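Local coordinates for protein imine reductase (PDB 4D3F) that probably reduces imines to amines with hydride from NADPH, which it holds in a Rossmann-type dinucleotide-binding domain, at residues N20-T25 with Y43-T48; I27-M32 with S55-L60; V47-R52 with K63-V68; V81-T86 with K105-L110. All blocks are in the same frame, centred on the assembly; numbering follows the deposited sequence.

Contact 1 of 4, residues N20-T25 with Y43-T48; sequences NRKSVT and YGYSVT
Tyr45 of 43-48 lies against the backbone of 20-25, and its ring follows the bend at Lys22. Near the root, CB of Tyr45 sits 3.9 Å from Lys22 O. CG, turned beside the backbone N and away from the carbonyl carbon (chi1 -80°), leads the ring along the Lys22-Ser23 peptide. CD2 of Tyr45 is 3.4 Å from Lys22 C and meets Ser23 N obliquely. CE2 of Tyr45 comes 3.6 Å from Arg21 O. Farther round the ring, over the same side, Tyr45 CE1 is 3.8 Å from Lys22 CD, a methylene lying over the face as a CH-pi contact, the lysine chain crossing at about a right angle. At the tip, OH hydrogen-bonds to Thr166 OG1, and helix 157-170 also packs on the ring through Val169. Val24 places CG1 between its backbone N and carbonyl carbon (chi1 71°), which brings this methyl within 4.0 Å of Tyr45 CD2 and close to Val47 CG2.

Beyond the tyrosine the strands run parallel, 17° apart, with Ser46 N on Lys22 O, Val24 N on Ser46 O and Thr48 N on Val24 O. On the face carrying Ser23, Ser46, Thr25 and Thr48, one water sits 2.8 Å from Thr48 OG1 and 2.9 Å from Ser46 OG. Ser23 OG, only weakly linked to this water, and Thr25 OG1 both bond to the side-chain amide of Asn78, Thr25 OG1 also to Ala74 O. Two neighbouring parallel strands joined through helix 31-43 form a beta-alpha-beta crossover, the opening unit of a Rossmann-type nucleotide-binding domain.

Contact 2 of 4, residues I27-M32 with S55-L60; sequences IGLGPM and SKADQL. With NAP (NADP nicotinamide-adenine-dinucleotide phosphate), chain C.
Lys56, its CD methylene 3.4 Å from Leu29 O, donates from NZ to O3X of the NADP 2'-phosphate at 2.6 Å. The chain is extended beyond CG and runs past the Leu29 carbonyl, so its aliphatic part packs on the glycine-rich turn while the ammonium reaches the ligand. Behind this polar end the two segments meet through apolar groups. Leu29 sends its two methyls to different partners: CD1 rests 3.6 Å from Ala57 CB, and CD2 meets Leu60 CD1 tip to tip at 3.9 Å. Val49 of strand 46-50 touches both Leu29 and Ala57, closing this buried cluster.

The turn holds NADP mainly with its backbone. Met32 N, in the first turn of helix 31-43, binds O2N of the pyrophosphate at 2.8 Å, whereas the bond from Leu29 N to the ribose O3B is weak. Gly30, at the N-cap, has no side chain and lets the bridging oxygen O3 come close. The Met32 chain bends at chi2 and chi3 (-66° and -80°), carrying SD to 3.6 Å from C3N of the nicotinamide. The glycines fit the Rossmann GxGxxG pattern. A helix N terminus facing the pyrophosphate would be expected to steady its charge, and a lysine on the 2'-phosphate is consistent with a preference for NADPH over NADH.

Contact 3 of 4, residues V47-R52 with K63-V68; sequences VTVWNR and KGAIRV. With NAP (NADP nicotinamide-adenine-dinucleotide phosphate), chain C.
Thr48 turns CG2 anti to its N, and Val68 sets CG1 beside its own N (chi1 -66°); the two methyls thereby meet at 3.7 Å, the side chains crossing at about a right angle. Strands 46-50 and 66-67 are parallel neighbours at one margin of the Rossmann-type sheet, joined by the short helix 58-62 in a beta-alpha-beta unit. Ile66 N binds Val47 O, Val49 N binds Ile66 O, and Val68 N binds Val49 O. On the opposite face from Thr48, Val49 CG2 stands 4.2 Å from Arg67 CB; the guanidinium of Arg67 pairs with Asp58.

Trp50 presents the CD1 edge of its ring 3.6 Å from Val68 O, near the ring plane. Past this point the strands part, and a water accepting from Asn51 N and donating to Val68 O bridges them. The chain of 47-52 then leads to the cofactor. Arg52, bent at chi3 (69°), lays its guanidinium over the adenine, CZ 3.4 Å from C5A. Two of its nitrogens grip separate oxygens of the 2'-phosphate: NH2 donates to O2X at 2.9 Å, and NE donates almost straight to O1X at 3.0 Å.

Contact 4 of 4, residues V81-T86 with K105-L110; sequences VILSLT and KVLVNL. With NAP (NADP nicotinamide-adenine-dinucleotide phosphate), chain C.
Ile82 and Leu110 make the tightest apolar touch here, CG2 of the isoleucine 3.5 Å from CD1 of the leucine. Ile82 splits its branches: CG2 goes to Leu110, while CD1 lies alongside Val108 and comes 3.9 Å from its CB, the two side chains pointing the same way. On the other face, Leu83 CD1 reaches back along this face to the Val81-Leu107 pair and settles 3.8 Å from Leu107 CB. Four backbone bonds, Val81 N to Val106 O, Val108 N to Val81 O, Leu83 N to Val108 O and Leu110 N to Leu83 O, hold this buried part in parallel register.

After Leu83 the chains separate; a water bridges them and NADP lies beyond their ends. The water is 2.7 Å from Ser84 OG, 2.9 Å from Leu110 O and 2.7 Å from the ribose oxygen O4D, linking both strand ends to the ligand. Farther along, Thr86 OG1, turned beside its backbone N (chi1 -57°), donates to the phosphate oxygen O2A at 2.9 Å. Such loops at the C-terminal ends of parallel strands are where Rossmann domains bind dinucleotides.

Strand 80-83 lies between strands 23-27 and 106-109. Helix 157-170 packs through Leu167 on Ile82 and Val108, with Phe40 of helix 31-43 also on Ile82; helix 88-95 meets Leu107 and Asn109 on the other face.

How the contacts relate
From the N terminus, contact 1 closes the first loop, bringing strand 23-27 beside strand 46-50 around helix 31-43. Contact 2 crosses it: 27-32 lies within that loop, while 55-60 comes after it. Contact 3 begins on the strand where contact 1 ends, sharing Val47 and Thr48 and closing a short loop around helix 58-62. It too crosses contact 2; Ala65 N, standing 2.9 Å from Leu60 O, joins those two. Contact 4 follows in series, closing its own loop around helix 88-95. It joins contact 1 through the sheet, Ile82 N standing 2.8 Å from Thr25 O, and contact 2 through Ile27. Contacts 2, 3 and 4 all touch NADP.

Contact 1 of 4, residues N20-T25 with Y43-T48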
# COMPACT_ATOMS: atom_id res chain seq x y z
N ASN B 20 33.12 23.13 9.51
CA ASN B 20 32.27 24.13 8.84
C ASN B 20 32.23 25.41 9.68
O ASN B 20 32.34 25.39 10.93
CB ASN B 20 30.81 23.63 8.68
CG ASN B 20 30.63 22.57 7.57
OD1 ASN B 20 31.59 22.02 6.98
ND2 ASN B 20 29.37 22.26 7.31
N ARG B 21 32.00 26.50 9.00
CA ARG B 21 31.66 27.74 9.63
C ARG B 21 30.39 27.49 10.44
O ARG B 21 29.45 26.82 9.97
CB ARG B 21 31.36 28.74 8.53
CG ARG B 21 32.22 29.96 8.54
CD ARG B 21 33.67 29.68 8.14
NE ARG B 21 34.59 30.35 9.09
CZ ARG B 21 35.49 31.29 8.80
NH1 ARG B 21 35.67 31.75 7.56
NH2 ARG B 21 36.24 31.79 9.77
N LYS B 22 30.32 28.07 11.61
CA LYS B 22 29.11 27.94 12.44
C LYS B 22 28.10 29.06 12.16
O LYS B 22 27.68 29.75 13.09
CB LYS B 22 29.53 28.05 13.89
CG LYS B 22 30.19 26.77 14.32
CD LYS B 22 29.16 25.65 14.52
CE LYS B 22 29.71 24.56 15.40
NZ LYS B 22 30.72 25.08 16.39
N SER B 23 27.82 29.26 10.88
CA SER B 23 27.02 30.38 10.45
C SER B 23 26.19 29.96 9.24
O SER B 23 26.68 29.38 8.31
CB SER B 23 27.97 31.52 10.09
OG SER B 23 27.28 32.68 10.21
N VAL B 24 24.88 30.21 9.29
CA VAL B 24 24.01 29.70 8.24
C VAL B 24 22.82 30.63 8.05
O VAL B 24 22.43 31.30 9.00
CB VAL B 24 23.56 28.23 8.58
CG1 VAL B 24 22.59 28.17 9.72
CG2 VAL B 24 22.96 27.56 7.35
N THR B 25 22.29 30.68 6.85
CA THR B 25 21.07 31.40 6.55
C THR B 25 19.95 30.42 6.28
O THR B 25 20.15 29.45 5.55
CB THR B 25 21.26 32.28 5.35
OG1 THR B 25 22.09 33.41 5.69
CG2 THR B 25 19.88 32.88 4.94
N TYR B 43 22.08 24.18 18.52
CA TYR B 43 23.38 23.55 18.29
C TYR B 43 24.55 24.51 18.42
O TYR B 43 25.71 24.10 18.65
CB TYR B 43 23.38 22.95 16.88
CG TYR B 43 24.31 21.81 16.61
CD1 TYR B 43 23.95 20.49 16.97
CD2 TYR B 43 25.53 22.04 15.97
CE1 TYR B 43 24.81 19.42 16.69
CE2 TYR B 43 26.39 20.98 15.70
CZ TYR B 43 26.02 19.69 16.07
OH TYR B 43 26.91 18.68 15.75
N GLY B 44 24.27 25.81 18.31
CA GLY B 44 25.34 26.83 18.44
C GLY B 44 25.66 27.60 17.22
O GLY B 44 26.65 28.35 17.22
N TYR B 45 24.88 27.47 16.14
CA TYR B 45 25.11 28.28 14.96
C TYR B 45 24.65 29.74 15.16
O TYR B 45 23.66 29.97 15.80
CB TYR B 45 24.42 27.69 13.74
CG TYR B 45 25.12 26.53 13.08
CD1 TYR B 45 25.22 25.28 13.71
CD2 TYR B 45 25.65 26.66 11.81
CE1 TYR B 45 25.88 24.26 13.11
CE2 TYR B 45 26.33 25.63 11.22
CZ TYR B 45 26.45 24.45 11.87
OH TYR B 45 27.07 23.44 11.26
N SER B 46 25.33 30.65 14.46
CA SER B 46 24.74 31.97 14.16
C SER B 46 23.71 31.74 13.04
O SER B 46 24.06 31.20 12.01
CB SER B 46 25.82 32.87 13.62
OG SER B 46 25.28 34.06 13.12
N VAL B 47 22.43 32.02 13.27
CA VAL B 47 21.40 31.73 12.25
C VAL B 47 20.73 33.05 11.82
O VAL B 47 20.18 33.78 12.68
CB VAL B 47 20.32 30.80 12.81
CG1 VAL B 47 19.32 30.47 11.73
CG2 VAL B 47 20.92 29.54 13.34
N THR B 48 20.83 33.34 10.54
CA THR B 48 20.23 34.51 9.93
C THR B 48 18.96 33.98 9.21
O THR B 48 19.04 32.98 8.47
CB THR B 48 21.20 35.17 8.96
OG1 THR B 48 22.26 35.78 9.70
CG2 THR B 48 20.48 36.29 8.22
O HOH W 1 24.10 33.77 10.46

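Contact 2 of 4, residues I27-M32 with S55-L60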
# COMPACT_ATOMS: atom_id res chain seq x y z
N ILE B 27 16.06 30.59 4.70
CA ILE B 27 15.06 31.34 3.99
C ILE B 27 13.81 30.47 3.89
O ILE B 27 13.87 29.36 3.35
CB ILE B 27 15.56 31.69 2.62
CG1 ILE B 27 16.66 32.73 2.72
CG2 ILE B 27 14.40 32.22 1.75
CD1 ILE B 27 17.23 33.17 1.43
N GLY B 28 12.72 30.93 4.47
CA GLY B 28 11.49 30.16 4.48
C GLY B 28 11.26 29.67 5.89
O GLY B 28 11.89 28.79 6.39
N LEU B 29 10.29 30.27 6.57
CA LEU B 29 9.95 29.93 7.92
C LEU B 29 8.48 29.51 8.03
O LEU B 29 7.77 29.95 8.95
CB LEU B 29 10.23 31.10 8.92
CG LEU B 29 11.66 31.60 8.97
CD1 LEU B 29 11.72 32.82 9.84
CD2 LEU B 29 12.59 30.54 9.47
N GLY B 30 8.08 28.53 7.19
CA GLY B 30 7.03 27.61 7.55
C GLY B 30 7.43 26.73 8.70
O GLY B 30 8.51 26.92 9.29
N PRO B 31 6.61 25.74 9.06
CA PRO B 31 6.92 24.91 10.20
C PRO B 31 8.25 24.16 10.09
O PRO B 31 8.95 23.96 11.09
CB PRO B 31 5.78 23.89 10.22
CG PRO B 31 4.64 24.64 9.57
CD PRO B 31 5.19 25.59 8.60
N MET B 32 8.57 23.74 8.87
CA MET B 32 9.88 23.04 8.60
C MET B 32 11.10 24.03 8.76
O MET B 32 12.03 23.71 9.52
CB MET B 32 9.92 22.48 7.20
CG MET B 32 8.93 21.36 6.98
SD MET B 32 9.34 19.88 7.96
CE MET B 32 10.64 19.10 7.02
N SER B 55 6.84 38.30 10.74
CA SER B 55 6.46 37.97 12.13
C SER B 55 6.61 36.52 12.54
O SER B 55 6.67 36.16 13.73
CB SER B 55 4.98 38.47 12.38
OG SER B 55 4.10 37.72 11.54
N LYS B 56 6.67 35.63 11.57
CA LYS B 56 6.88 34.23 11.87
C LYS B 56 8.23 33.89 12.48
O LYS B 56 8.40 32.81 13.03
CB LYS B 56 6.68 33.35 10.65
CG LYS B 56 5.22 33.25 10.19
CD LYS B 56 5.08 31.90 9.49
CE LYS B 56 4.01 32.00 8.50
NZ LYS B 56 4.13 30.85 7.55
N ALA B 57 9.17 34.81 12.38
CA ALA B 57 10.49 34.66 13.05
C ALA B 57 10.47 35.15 14.52
O ALA B 57 11.46 35.05 15.21
CB ALA B 57 11.52 35.47 12.25
N ASP B 58 9.34 35.62 15.07
CA ASP B 58 9.40 36.25 16.45
C ASP B 58 9.96 35.35 17.52
O ASP B 58 10.85 35.77 18.32
CB ASP B 58 8.01 36.75 16.91
CG ASP B 58 7.54 38.03 16.17
OD1 ASP B 58 8.31 38.75 15.48
OD2 ASP B 58 6.34 38.32 16.27
N GLN B 59 9.46 34.12 17.61
CA GLN B 59 9.97 33.21 18.59
C GLN B 59 11.45 32.90 18.39
O GLN B 59 12.20 32.75 19.38
CB GLN B 59 9.26 31.86 18.64
CG GLN B 59 7.83 31.87 19.15
CD GLN B 59 7.19 30.46 19.11
OE1 GLN B 59 6.15 30.24 19.73
NE2 GLN B 59 7.78 29.51 18.33
N LEU B 60 11.86 32.72 17.13
CA LEU B 60 13.27 32.43 16.83
C LEU B 60 14.16 33.63 17.26
O LEU B 60 15.25 33.42 17.78
CB LEU B 60 13.45 32.13 15.35
CG LEU B 60 12.89 30.74 14.91
CD1 LEU B 60 12.67 30.74 13.41
CD2 LEU B 60 13.91 29.69 15.30
PA NAP C . 4.89 26.07 3.85
O1A NAP C . 3.59 26.54 4.46
O2A NAP C . 5.00 25.38 2.53
O5B NAP C . 5.69 27.46 3.70
C5B NAP C . 7.03 27.41 3.32
C4B NAP C . 7.55 28.79 3.08
O4B NAP C . 7.33 29.18 1.72
C3B NAP C . 7.04 29.85 4.02
O3B NAP C . 8.21 30.61 4.32
C2B NAP C . 6.23 30.72 3.07
O2B NAP C . 6.15 32.13 3.40
C1B NAP C . 6.98 30.53 1.80
N9A NAP C . 6.23 30.92 0.61
C8A NAP C . 5.16 30.26 0.12
N7A NAP C . 4.78 30.91 -0.99
C5A NAP C . 5.58 31.97 -1.14
C6A NAP C . 5.67 33.08 -2.06
N6A NAP C . 4.78 33.07 -3.06
N1A NAP C . 6.61 34.00 -1.96
C2A NAP C . 7.52 33.96 -0.93
N3A NAP C . 7.48 32.96 0.00
C4A NAP C . 6.57 31.96 -0.10
O3 NAP C . 5.60 25.34 5.02
PN NAP C . 6.34 23.94 5.32
O1N NAP C . 5.38 23.03 5.95
O2N NAP C . 7.39 24.31 6.35
O5D NAP C . 6.88 23.40 3.97
C5D NAP C . 8.12 23.73 3.27
C4D NAP C . 8.56 22.59 2.36
O4D NAP C . 8.91 21.45 3.14
C3D NAP C . 7.41 22.11 1.45
O3D NAP C . 7.95 22.00 0.12
C2D NAP C . 6.89 20.84 2.10
O2D NAP C . 6.32 19.93 1.16
C1D NAP C . 8.24 20.30 2.63
N1N NAP C . 8.08 19.28 3.61
C2N NAP C . 7.18 19.47 4.60
C3N NAP C . 6.95 18.52 5.56
C7N NAP C . 5.96 18.87 6.65
O7N NAP C . 5.69 17.98 7.38
N7N NAP C . 5.59 20.12 6.95
C4N NAP C . 7.66 17.32 5.53
C5N NAP C . 8.62 17.12 4.52
C6N NAP C . 8.85 18.11 3.55
P2B NAP C . 5.10 32.62 4.50
O1X NAP C . 5.18 34.11 4.28
O2X NAP C . 3.74 31.95 4.09
O3X NAP C . 5.58 32.08 5.85

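Contact 3 of 4, residues V47-R52 with K63-V68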
# COMPACT_ATOMS: atom_id res chain seq x y z
N VAL B 47 22.43 32.02 13.27
CA VAL B 47 21.40 31.73 12.25
C VAL B 47 20.73 33.05 11.82
O VAL B 47 20.18 33.78 12.68
CB VAL B 47 20.32 30.80 12.81
CG1 VAL B 47 19.32 30.47 11.73
CG2 VAL B 47 20.92 29.54 13.34
N THR B 48 20.83 33.34 10.54
CA THR B 48 20.23 34.51 9.93
C THR B 48 18.96 33.98 9.21
O THR B 48 19.04 32.98 8.47
CB THR B 48 21.20 35.17 8.96
OG1 THR B 48 22.26 35.78 9.70
CG2 THR B 48 20.48 36.29 8.22
N VAL B 49 17.84 34.63 9.41
CA VAL B 49 16.56 34.17 8.79
C VAL B 49 15.89 35.29 8.02
O VAL B 49 16.03 36.50 8.32
CB VAL B 49 15.56 33.63 9.84
CG1 VAL B 49 16.17 32.47 10.57
CG2 VAL B 49 15.11 34.70 10.85
N TRP B 50 15.14 34.90 6.97
CA TRP B 50 14.27 35.84 6.24
C TRP B 50 13.00 35.01 5.93
O TRP B 50 13.09 33.83 5.62
CB TRP B 50 14.85 36.37 4.96
CG TRP B 50 13.96 37.25 4.20
CD1 TRP B 50 13.84 38.58 4.33
CD2 TRP B 50 13.02 36.86 3.18
NE1 TRP B 50 12.82 39.07 3.51
CE2 TRP B 50 12.35 38.02 2.77
CE3 TRP B 50 12.68 35.64 2.61
CZ2 TRP B 50 11.33 38.01 1.79
CZ3 TRP B 50 11.62 35.62 1.67
CH2 TRP B 50 11.02 36.82 1.23
N ASN B 51 11.87 35.71 5.96
CA ASN B 51 10.61 35.16 5.57
C ASN B 51 9.75 36.26 4.99
O ASN B 51 9.83 37.40 5.40
CB ASN B 51 9.93 34.53 6.78
CG ASN B 51 8.76 33.62 6.39
OD1 ASN B 51 7.59 33.72 6.89
ND2 ASN B 51 9.06 32.74 5.55
N ARG B 52 8.94 35.92 4.02
CA ARG B 52 7.96 36.88 3.48
C ARG B 52 7.10 37.45 4.61
O ARG B 52 6.85 38.66 4.67
CB ARG B 52 7.09 36.14 2.41
CG ARG B 52 5.82 36.90 2.01
CD ARG B 52 5.08 36.10 0.96
NE ARG B 52 4.51 34.88 1.51
CZ ARG B 52 3.71 34.07 0.82
NH1 ARG B 52 3.32 34.47 -0.36
NH2 ARG B 52 3.24 32.97 1.37
N LYS B 63 15.01 33.65 20.74
CA LYS B 63 16.05 32.70 21.11
C LYS B 63 17.38 33.03 20.48
O LYS B 63 18.29 32.22 20.52
CB LYS B 63 15.67 31.28 20.66
CG LYS B 63 14.47 30.73 21.43
CD LYS B 63 14.20 29.30 21.03
CE LYS B 63 15.41 28.39 21.34
NZ LYS B 63 15.04 26.95 21.29
N GLY B 64 17.49 34.14 19.78
CA GLY B 64 18.79 34.54 19.23
C GLY B 64 18.97 34.55 17.75
O GLY B 64 20.04 34.97 17.25
N ALA B 65 17.93 34.16 16.96
CA ALA B 65 18.08 34.25 15.51
C ALA B 65 18.15 35.71 15.07
O ALA B 65 17.60 36.62 15.72
CB ALA B 65 16.92 33.60 14.78
N ILE B 66 18.81 35.94 13.98
CA ILE B 66 18.97 37.28 13.43
C ILE B 66 18.02 37.37 12.25
O ILE B 66 18.26 36.78 11.19
CB ILE B 66 20.35 37.46 12.90
CG1 ILE B 66 21.38 37.28 14.09
CG2 ILE B 66 20.59 38.78 12.22
CD1 ILE B 66 21.23 38.30 15.16
N ARG B 67 17.01 38.18 12.41
CA ARG B 67 16.10 38.46 11.29
C ARG B 67 16.60 39.61 10.46
O ARG B 67 16.86 40.75 10.98
CB ARG B 67 14.68 38.72 11.84
CG ARG B 67 13.67 39.19 10.78
CD ARG B 67 12.24 39.34 11.28
NE ARG B 67 12.18 40.02 12.58
CZ ARG B 67 11.32 39.74 13.54
NH1 ARG B 67 10.35 38.84 13.39
NH2 ARG B 67 11.40 40.39 14.69
N VAL B 68 16.66 39.42 9.16
CA VAL B 68 17.02 40.44 8.28
C VAL B 68 15.73 40.91 7.54
O VAL B 68 14.76 40.19 7.45
CB VAL B 68 18.09 40.09 7.28
CG1 VAL B 68 19.39 39.84 8.05
CG2 VAL B 68 17.75 38.91 6.38
PA NAP C . 4.89 26.07 3.85
O1A NAP C . 3.59 26.54 4.46
O2A NAP C . 5.00 25.38 2.53
O5B NAP C . 5.69 27.46 3.70
C5B NAP C . 7.03 27.41 3.32
C4B NAP C . 7.55 28.79 3.08
O4B NAP C . 7.33 29.18 1.72
C3B NAP C . 7.04 29.85 4.02
O3B NAP C . 8.21 30.61 4.32
C2B NAP C . 6.23 30.72 3.07
O2B NAP C . 6.15 32.13 3.40
C1B NAP C . 6.98 30.53 1.80
N9A NAP C . 6.23 30.92 0.61
C8A NAP C . 5.16 30.26 0.12
N7A NAP C . 4.78 30.91 -0.99
C5A NAP C . 5.58 31.97 -1.14
C6A NAP C . 5.67 33.08 -2.06
N6A NAP C . 4.78 33.07 -3.06
N1A NAP C . 6.61 34.00 -1.96
C2A NAP C . 7.52 33.96 -0.93
N3A NAP C . 7.48 32.96 0.00
C4A NAP C . 6.57 31.96 -0.10
O3 NAP C . 5.60 25.34 5.02
PN NAP C . 6.34 23.94 5.32
O1N NAP C . 5.38 23.03 5.95
O2N NAP C . 7.39 24.31 6.35
O5D NAP C . 6.88 23.40 3.97
C5D NAP C . 8.12 23.73 3.27
C4D NAP C . 8.56 22.59 2.36
O4D NAP C . 8.91 21.45 3.14
C3D NAP C . 7.41 22.11 1.45
O3D NAP C . 7.95 22.00 0.12
C2D NAP C . 6.89 20.84 2.10
O2D NAP C . 6.32 19.93 1.16
C1D NAP C . 8.24 20.30 2.63
N1N NAP C . 8.08 19.28 3.61
C2N NAP C . 7.18 19.47 4.60
C3N NAP C . 6.95 18.52 5.56
C7N NAP C . 5.96 18.87 6.65
O7N NAP C . 5.69 17.98 7.38
N7N NAP C . 5.59 20.12 6.95
C4N NAP C . 7.66 17.32 5.53
C5N NAP C . 8.62 17.12 4.52
C6N NAP C . 8.85 18.11 3.55
P2B NAP C . 5.10 32.62 4.50
O1X NAP C . 5.18 34.11 4.28
O2X NAP C . 3.74 31.95 4.09
O3X NAP C . 5.58 32.08 5.85
O HOH W 2 22.14 33.54 15.82
O HOH W 3 12.07 38.43 7.41

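Contact 4 of 4, residues V81-T86 with K105-L110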
# COMPACT_ATOMS: atom_id res chain seq x y z
N VAL B 81 23.12 28.69 2.40
CA VAL B 81 21.75 29.16 2.47
C VAL B 81 20.82 27.97 2.37
O VAL B 81 20.93 27.23 1.40
CB VAL B 81 21.49 30.15 1.33
CG1 VAL B 81 20.04 30.60 1.38
CG2 VAL B 81 22.43 31.34 1.39
N ILE B 82 19.99 27.73 3.38
CA ILE B 82 19.01 26.63 3.37
C ILE B 82 17.64 27.21 3.02
O ILE B 82 17.23 28.22 3.61
CB ILE B 82 18.85 25.97 4.70
CG1 ILE B 82 20.15 25.53 5.40
CG2 ILE B 82 17.79 24.85 4.68
CD1 ILE B 82 21.01 24.58 4.74
N LEU B 83 17.00 26.62 2.01
CA LEU B 83 15.67 27.06 1.56
C LEU B 83 14.65 26.03 1.99
O LEU B 83 14.79 24.87 1.65
CB LEU B 83 15.59 27.32 0.07
CG LEU B 83 16.60 28.44 -0.22
CD1 LEU B 83 17.82 27.83 -0.90
CD2 LEU B 83 16.15 29.57 -1.04
N SER B 84 13.58 26.47 2.62
CA SER B 84 12.47 25.58 2.94
C SER B 84 11.17 26.31 2.52
O SER B 84 10.54 27.00 3.28
CB SER B 84 12.46 25.25 4.36
OG SER B 84 11.39 24.33 4.69
N LEU B 85 10.94 26.25 1.24
CA LEU B 85 9.81 26.98 0.64
C LEU B 85 8.78 26.01 0.07
O LEU B 85 9.01 24.80 -0.00
CB LEU B 85 10.39 27.79 -0.48
CG LEU B 85 11.44 28.83 -0.10
CD1 LEU B 85 12.07 29.32 -1.38
CD2 LEU B 85 10.80 29.92 0.74
N THR B 86 7.64 26.54 -0.34
CA THR B 86 6.59 25.61 -0.77
C THR B 86 7.02 24.68 -1.94
O THR B 86 6.80 23.44 -1.86
CB THR B 86 5.27 26.35 -1.02
OG1 THR B 86 4.93 27.03 0.19
CG2 THR B 86 4.20 25.33 -1.38
N LYS B 105 27.40 31.42 -3.69
CA LYS B 105 26.59 30.91 -2.60
C LYS B 105 26.31 29.43 -2.83
O LYS B 105 26.36 28.97 -3.99
CB LYS B 105 25.25 31.66 -2.57
CG LYS B 105 25.33 33.16 -2.34
CD LYS B 105 26.04 33.50 -1.05
CE LYS B 105 26.39 35.01 -0.98
NZ LYS B 105 26.92 35.26 0.36
N VAL B 106 26.06 28.71 -1.75
CA VAL B 106 25.66 27.30 -1.82
C VAL B 106 24.22 27.24 -1.33
O VAL B 106 23.97 27.58 -0.17
CB VAL B 106 26.54 26.39 -0.99
CG1 VAL B 106 26.03 24.96 -1.08
CG2 VAL B 106 27.99 26.52 -1.50
N LEU B 107 23.27 26.90 -2.23
CA LEU B 107 21.85 26.87 -1.86
C LEU B 107 21.42 25.39 -1.70
O LEU B 107 21.60 24.60 -2.62
CB LEU B 107 21.00 27.54 -2.90
CG LEU B 107 20.85 29.08 -2.79
CD1 LEU B 107 22.19 29.72 -2.97
CD2 LEU B 107 19.78 29.60 -3.73
N VAL B 108 20.94 25.06 -0.52
CA VAL B 108 20.47 23.71 -0.23
C VAL B 108 18.93 23.82 -0.20
O VAL B 108 18.33 24.46 0.69
CB VAL B 108 20.94 23.23 1.09
CG1 VAL B 108 20.42 21.83 1.36
CG2 VAL B 108 22.46 23.23 1.16
N ASN B 109 18.31 23.26 -1.22
CA ASN B 109 16.89 23.41 -1.38
C ASN B 109 16.15 22.21 -0.88
O ASN B 109 16.28 21.14 -1.45
CB ASN B 109 16.58 23.69 -2.84
CG ASN B 109 15.20 24.31 -3.01
OD1 ASN B 109 15.04 25.26 -3.80
ND2 ASN B 109 14.28 23.94 -2.18
N LEU B 110 15.44 22.41 0.21
CA LEU B 110 14.70 21.35 0.92
C LEU B 110 13.17 21.36 0.63
O LEU B 110 12.42 20.71 1.32
CB LEU B 110 14.93 21.43 2.37
CG LEU B 110 16.44 21.39 2.77
CD1 LEU B 110 16.60 21.56 4.26
CD2 LEU B 110 17.14 20.12 2.29
PA NAP C . 4.89 26.07 3.85
O1A NAP C . 3.59 26.54 4.46
O2A NAP C . 5.00 25.38 2.53
O5B NAP C . 5.69 27.46 3.70
C5B NAP C . 7.03 27.41 3.32
C4B NAP C . 7.55 28.79 3.08
O4B NAP C . 7.33 29.18 1.72
C3B NAP C . 7.04 29.85 4.02
O3B NAP C . 8.21 30.61 4.32
C2B NAP C . 6.23 30.72 3.07
O2B NAP C . 6.15 32.13 3.40
C1B NAP C . 6.98 30.53 1.80
N9A NAP C . 6.23 30.92 0.61
C8A NAP C . 5.16 30.26 0.12
N7A NAP C . 4.78 30.91 -0.99
C5A NAP C . 5.58 31.97 -1.14
C6A NAP C . 5.67 33.08 -2.06
N6A NAP C . 4.78 33.07 -3.06
N1A NAP C . 6.61 34.00 -1.96
C2A NAP C . 7.52 33.96 -0.93
N3A NAP C . 7.48 32.96 0.00
C4A NAP C . 6.57 31.96 -0.10
O3 NAP C . 5.60 25.34 5.02
PN NAP C . 6.34 23.94 5.32
O1N NAP C . 5.38 23.03 5.95
O2N NAP C . 7.39 24.31 6.35
O5D NAP C . 6.88 23.40 3.97
C5D NAP C . 8.12 23.73 3.27
C4D NAP C . 8.56 22.59 2.36
O4D NAP C . 8.91 21.45 3.14
C3D NAP C . 7.41 22.11 1.45
O3D NAP C . 7.95 22.00 0.12
C2D NAP C . 6.89 20.84 2.10
O2D NAP C . 6.32 19.93 1.16
C1D NAP C . 8.24 20.30 2.63
N1N NAP C . 8.08 19.28 3.61
C2N NAP C . 7.18 19.47 4.60
C3N NAP C . 6.95 18.52 5.56
C7N NAP C . 5.96 18.87 6.65
O7N NAP C . 5.69 17.98 7.38
N7N NAP C . 5.59 20.12 6.95
C4N NAP C . 7.66 17.32 5.53
C5N NAP C . 8.62 17.12 4.52
C6N NAP C . 8.85 18.11 3.55
P2B NAP C . 5.10 32.62 4.50
O1X NAP C . 5.18 34.11 4.28
O2X NAP C . 3.74 31.95 4.09
O3X NAP C . 5.58 32.08 5.85
O HOH W 4 11.48 21.77 3.86